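Local coordinates for protein hydratase ChsH1 (Mycobacterium tuberculosis, PDB 4W78) that hydrates the steroid enoyl-CoA 3-oxo-4,17-pregnadiene-20-carboxyl-CoA during cholesterol side-chain degradation, working as a complex with ChsH2, at residues M66-T71 with C105-H110. Numbering follows the deposited sequence.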
ATOM      1  N   MET A  66      13.359   2.567  -6.196  1.00 11.30           N
ATOM      2  CA  MET A  66      12.279   3.321  -5.542  1.00 11.59           C
ATOM      3  C   MET A  66      12.182   4.792  -5.941  1.00 11.83           C
ATOM      4  O   MET A  66      11.275   5.487  -5.468  1.00 10.64           O
ATOM      5  CB  MET A  66      12.391   3.241  -4.008  1.00 11.51           C
ATOM      6  CG  MET A  66      11.947   1.911  -3.429  1.00 12.63           C
ATOM      7  SD  MET A  66      11.754   1.999  -1.632  1.00 13.30           S
ATOM      8  CE  MET A  66      10.176   2.839  -1.488  1.00 13.48           C
ATOM      9  N   ILE A  67      13.059   5.288  -6.817  1.00 11.45           N
ATOM     10  CA  ILE A  67      13.088   6.735  -7.084  1.00 11.15           C
ATOM     11  C   ILE A  67      11.725   7.296  -7.500  1.00 12.70           C
ATOM     12  O   ILE A  67      11.295   8.314  -6.972  1.00 12.30           O
ATOM     13  CB  ILE A  67      14.205   7.164  -8.067  1.00 11.41           C
ATOM     14  CG1 ILE A  67      14.307   8.697  -8.131  1.00 14.21           C
ATOM     15  CG2 ILE A  67      13.977   6.592  -9.472  1.00 13.31           C
ATOM     16  CD1 ILE A  67      14.822   9.313  -6.846  1.00 16.84           C
ATOM     17  N   GLN A  68      11.020   6.591  -8.378  1.00 12.29           N
ATOM     18  CA  GLN A  68       9.732   7.078  -8.854  1.00 14.34           C
ATOM     19  C   GLN A  68       8.646   6.949  -7.788  1.00 13.75           C
ATOM     20  O   GLN A  68       7.643   7.664  -7.824  1.00 13.72           O
ATOM     21  CB  GLN A  68       9.351   6.310 -10.121  1.00 18.17           C
ATOM     22  CG  GLN A  68       8.214   6.881 -10.920  1.00 22.81           C
ATOM     23  CD  GLN A  68       8.091   6.206 -12.286  1.00 23.96           C
ATOM     24  OE1 GLN A  68       9.005   5.544 -12.744  1.00 23.45           O
ATOM     25  NE2 GLN A  68       6.944   6.364 -12.920  1.00 30.50           N
ATOM     26  N   VAL A  69       8.832   6.039  -6.829  1.00 10.59           N
ATOM     27  CA  VAL A  69       7.843   5.853  -5.773  1.00 11.49           C
ATOM     28  C   VAL A  69       7.676   7.114  -4.926  1.00 11.57           C
ATOM     29  O   VAL A  69       6.559   7.497  -4.574  1.00 12.38           O
ATOM     30  CB  VAL A  69       8.229   4.651  -4.871  1.00 12.08           C
ATOM     31  CG1 VAL A  69       7.219   4.446  -3.774  1.00 13.27           C
ATOM     32  CG2 VAL A  69       8.346   3.398  -5.730  1.00 12.78           C
ATOM     33  N   TRP A  70       8.791   7.778  -4.630  1.00 12.64           N
ATOM     34  CA  TRP A  70       8.729   8.914  -3.719  1.00 11.41           C
ATOM     35  C   TRP A  70       7.820  10.001  -4.244  1.00 11.72           C
ATOM     36  O   TRP A  70       7.123  10.667  -3.457  1.00 12.68           O
ATOM     37  CB  TRP A  70      10.132   9.477  -3.455  1.00 10.99           C
ATOM     38  CG  TRP A  70      11.073   8.426  -2.965  1.00 10.85           C
ATOM     39  CD1 TRP A  70      12.198   7.985  -3.594  1.00 13.34           C
ATOM     40  CD2 TRP A  70      10.945   7.639  -1.772  1.00 11.50           C
ATOM     41  NE1 TRP A  70      12.788   6.979  -2.862  1.00 13.40           N
ATOM     42  CE2 TRP A  70      12.043   6.754  -1.739  1.00 11.28           C
ATOM     43  CE3 TRP A  70      10.016   7.603  -0.724  1.00 12.47           C
ATOM     44  CZ2 TRP A  70      12.228   5.836  -0.712  1.00 11.92           C
ATOM     45  CZ3 TRP A  70      10.199   6.688   0.298  1.00 13.11           C
ATOM     46  CH2 TRP A  70      11.306   5.820   0.296  1.00 13.38           C
ATOM     47  N   THR A  71       7.799  10.168  -5.569  1.00 11.14           N
ATOM     48  CA  THR A  71       7.071  11.289  -6.157  1.00 11.50           C
ATOM     49  C   THR A  71       5.737  10.910  -6.804  1.00 11.98           C
ATOM     50  O   THR A  71       5.103  11.734  -7.456  1.00 14.79           O
ATOM     51  CB  THR A  71       7.940  12.071  -7.165  1.00 11.27           C
ATOM     52  OG1 THR A  71       8.586  11.150  -8.041  1.00 11.28           O
ATOM     53  CG2 THR A  71       9.031  12.858  -6.440  1.00 13.91           C
ATOM     54  N   CYS A 105      11.111   2.433 -20.467  1.00 19.66           N
ATOM     55  CA  CYS A 105      11.421   3.228 -19.283  1.00 18.34           C
ATOM     56  C   CYS A 105      12.905   3.005 -19.002  1.00 23.74           C
ATOM     57  O   CYS A 105      13.298   1.883 -18.693  1.00 26.95           O
ATOM     58  CB  CYS A 105      10.622   2.693 -18.079  1.00 22.31           C
ATOM     59  SG  CYS A 105      11.089   3.382 -16.443  1.00 47.90           S
ATOM     60  N   GLU A 106      13.730   4.045 -19.108  1.00 18.19           N
ATOM     61  CA  GLU A 106      15.139   3.917 -18.753  1.00 17.29           C
ATOM     62  C   GLU A 106      15.471   4.841 -17.597  1.00 17.12           C
ATOM     63  O   GLU A 106      15.340   6.050 -17.722  1.00 17.88           O
ATOM     64  CB  GLU A 106      16.039   4.264 -19.930  1.00 21.01           C
ATOM     65  CG  GLU A 106      17.514   4.168 -19.591  1.00 30.23           C
ATOM     66  CD  GLU A 106      18.395   4.871 -20.604  1.00 37.91           C
ATOM     67  OE1 GLU A 106      17.852   5.409 -21.598  1.00 42.56           O
ATOM     68  OE2 GLU A 106      19.630   4.883 -20.403  1.00 42.77           O
ATOM     69  N   GLN A 107      15.896   4.275 -16.477  1.00 14.46           N
ATOM     70  CA  GLN A 107      16.229   5.070 -15.300  1.00 11.60           C
ATOM     71  C   GLN A 107      17.734   5.051 -15.046  1.00 13.92           C
ATOM     72  O   GLN A 107      18.375   3.998 -15.144  1.00 16.24           O
ATOM     73  CB  GLN A 107      15.493   4.534 -14.060  1.00 13.86           C
ATOM     74  CG  GLN A 107      13.966   4.642 -14.166  1.00 15.98           C
ATOM     75  CD  GLN A 107      13.249   4.422 -12.839  1.00 17.63           C
ATOM     76  OE1 GLN A 107      13.785   3.813 -11.920  1.00 16.66           O
ATOM     77  NE2 GLN A 107      12.017   4.937 -12.739  1.00 19.35           N
ATOM     78  N   THR A 108      18.288   6.216 -14.722  1.00 13.68           N
ATOM     79  CA  THR A 108      19.701   6.337 -14.360  1.00 12.95           C
ATOM     80  C   THR A 108      19.783   6.866 -12.928  1.00 14.09           C
ATOM     81  O   THR A 108      19.079   7.817 -12.559  1.00 14.44           O
ATOM     82  CB  THR A 108      20.430   7.298 -15.313  1.00 16.96           C
ATOM     83  OG1 THR A 108      20.409   6.757 -16.643  1.00 21.57           O
ATOM     84  CG2 THR A 108      21.872   7.534 -14.871  1.00 20.90           C
ATOM     85  N   TYR A 109      20.601   6.223 -12.103  1.00 14.33           N
ATOM     86  CA  TYR A 109      20.724   6.607 -10.696  1.00 13.05           C
ATOM     87  C   TYR A 109      22.114   7.190 -10.451  1.00 15.49           C
ATOM     88  O   TYR A 109      23.123   6.489 -10.552  1.00 17.64           O
ATOM     89  CB  TYR A 109      20.474   5.396  -9.786  1.00 14.20           C
ATOM     90  CG  TYR A 109      19.280   4.576 -10.224  1.00 12.80           C
ATOM     91  CD1 TYR A 109      17.979   5.051 -10.049  1.00 12.44           C
ATOM     92  CD2 TYR A 109      19.450   3.341 -10.834  1.00 13.07           C
ATOM     93  CE1 TYR A 109      16.884   4.311 -10.478  1.00 12.40           C
ATOM     94  CE2 TYR A 109      18.369   2.598 -11.263  1.00 13.37           C
ATOM     95  CZ  TYR A 109      17.084   3.088 -11.074  1.00 12.97           C
ATOM     96  OH  TYR A 109      16.023   2.338 -11.503  1.00 14.81           O
ATOM     97  N   HIS A 110      22.177   8.481 -10.142  1.00 14.82           N
ATOM     98  CA  HIS A 110      23.489   9.110  -9.989  1.00 17.89           C
ATOM     99  C   HIS A 110      24.175   8.710  -8.686  1.00 18.06           C
ATOM    100  O   HIS A 110      25.403   8.585  -8.636  1.00 20.64           O
ATOM    101  CB  HIS A 110      23.385  10.625 -10.108  1.00 20.81           C
ATOM    102  CG  HIS A 110      22.792  11.082 -11.404  1.00 24.60           C
ATOM    103  ND1 HIS A 110      23.273  10.670 -12.628  1.00 30.55           N
ATOM    104  CD2 HIS A 110      21.756  11.914 -11.667  1.00 26.29           C
ATOM    105  CE1 HIS A 110      22.555  11.224 -13.589  1.00 29.10           C
ATOM    106  NE2 HIS A 110      21.630  11.987 -13.033  1.00 29.04           N
TER
HETATM  107  O   HOH W   1      11.782   3.994  -9.807  1.00 17.83           O
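With CG anti to the carbonyl carbon (chi1 -63°) and an extended chain beyond it, Gln-107 reaches from strand 99-109 to the short helical turn 67-70, where Ile-67 presents CG2 to it from the slot between its backbone N and carbonyl carbon. In a hotdog fold, the architecture of MaoC-like hydratases, an antiparallel sheet wraps a central helix; here the turn 67-70 packs on that sheet, whose strand 99-109, outermost within this chain, pairs antiparallel with a strand of the ChsH2 chain. The methyl CG2 of Ile-67 meets the Tyr-109 ring at its edge, near the ring plane, 3.8 Å from CE1, and lies 3.7 Å from Gln-107 OE1. No direct hydrogen bond joins the two segments; a water bridges them, accepting from Gln-68 N at 3.1 Å and donating to Gln-107 OE1 at 2.9 Å. The side chains of Gln-68 and Gln-107 cross at about a right angle, and Gln-68 OE1 lies 3.1 Å from Gln-107 NE2, too poorly angled for a hydrogen bond. Both touch Met-158 of the neighbouring strand. A second bond to Gln-107 OE1 helps fix the amide's rotation: Tyr-109 OH donates at 2.7 Å, in the carbonyl plane and on a lone pair, bent 138° at the oxygen.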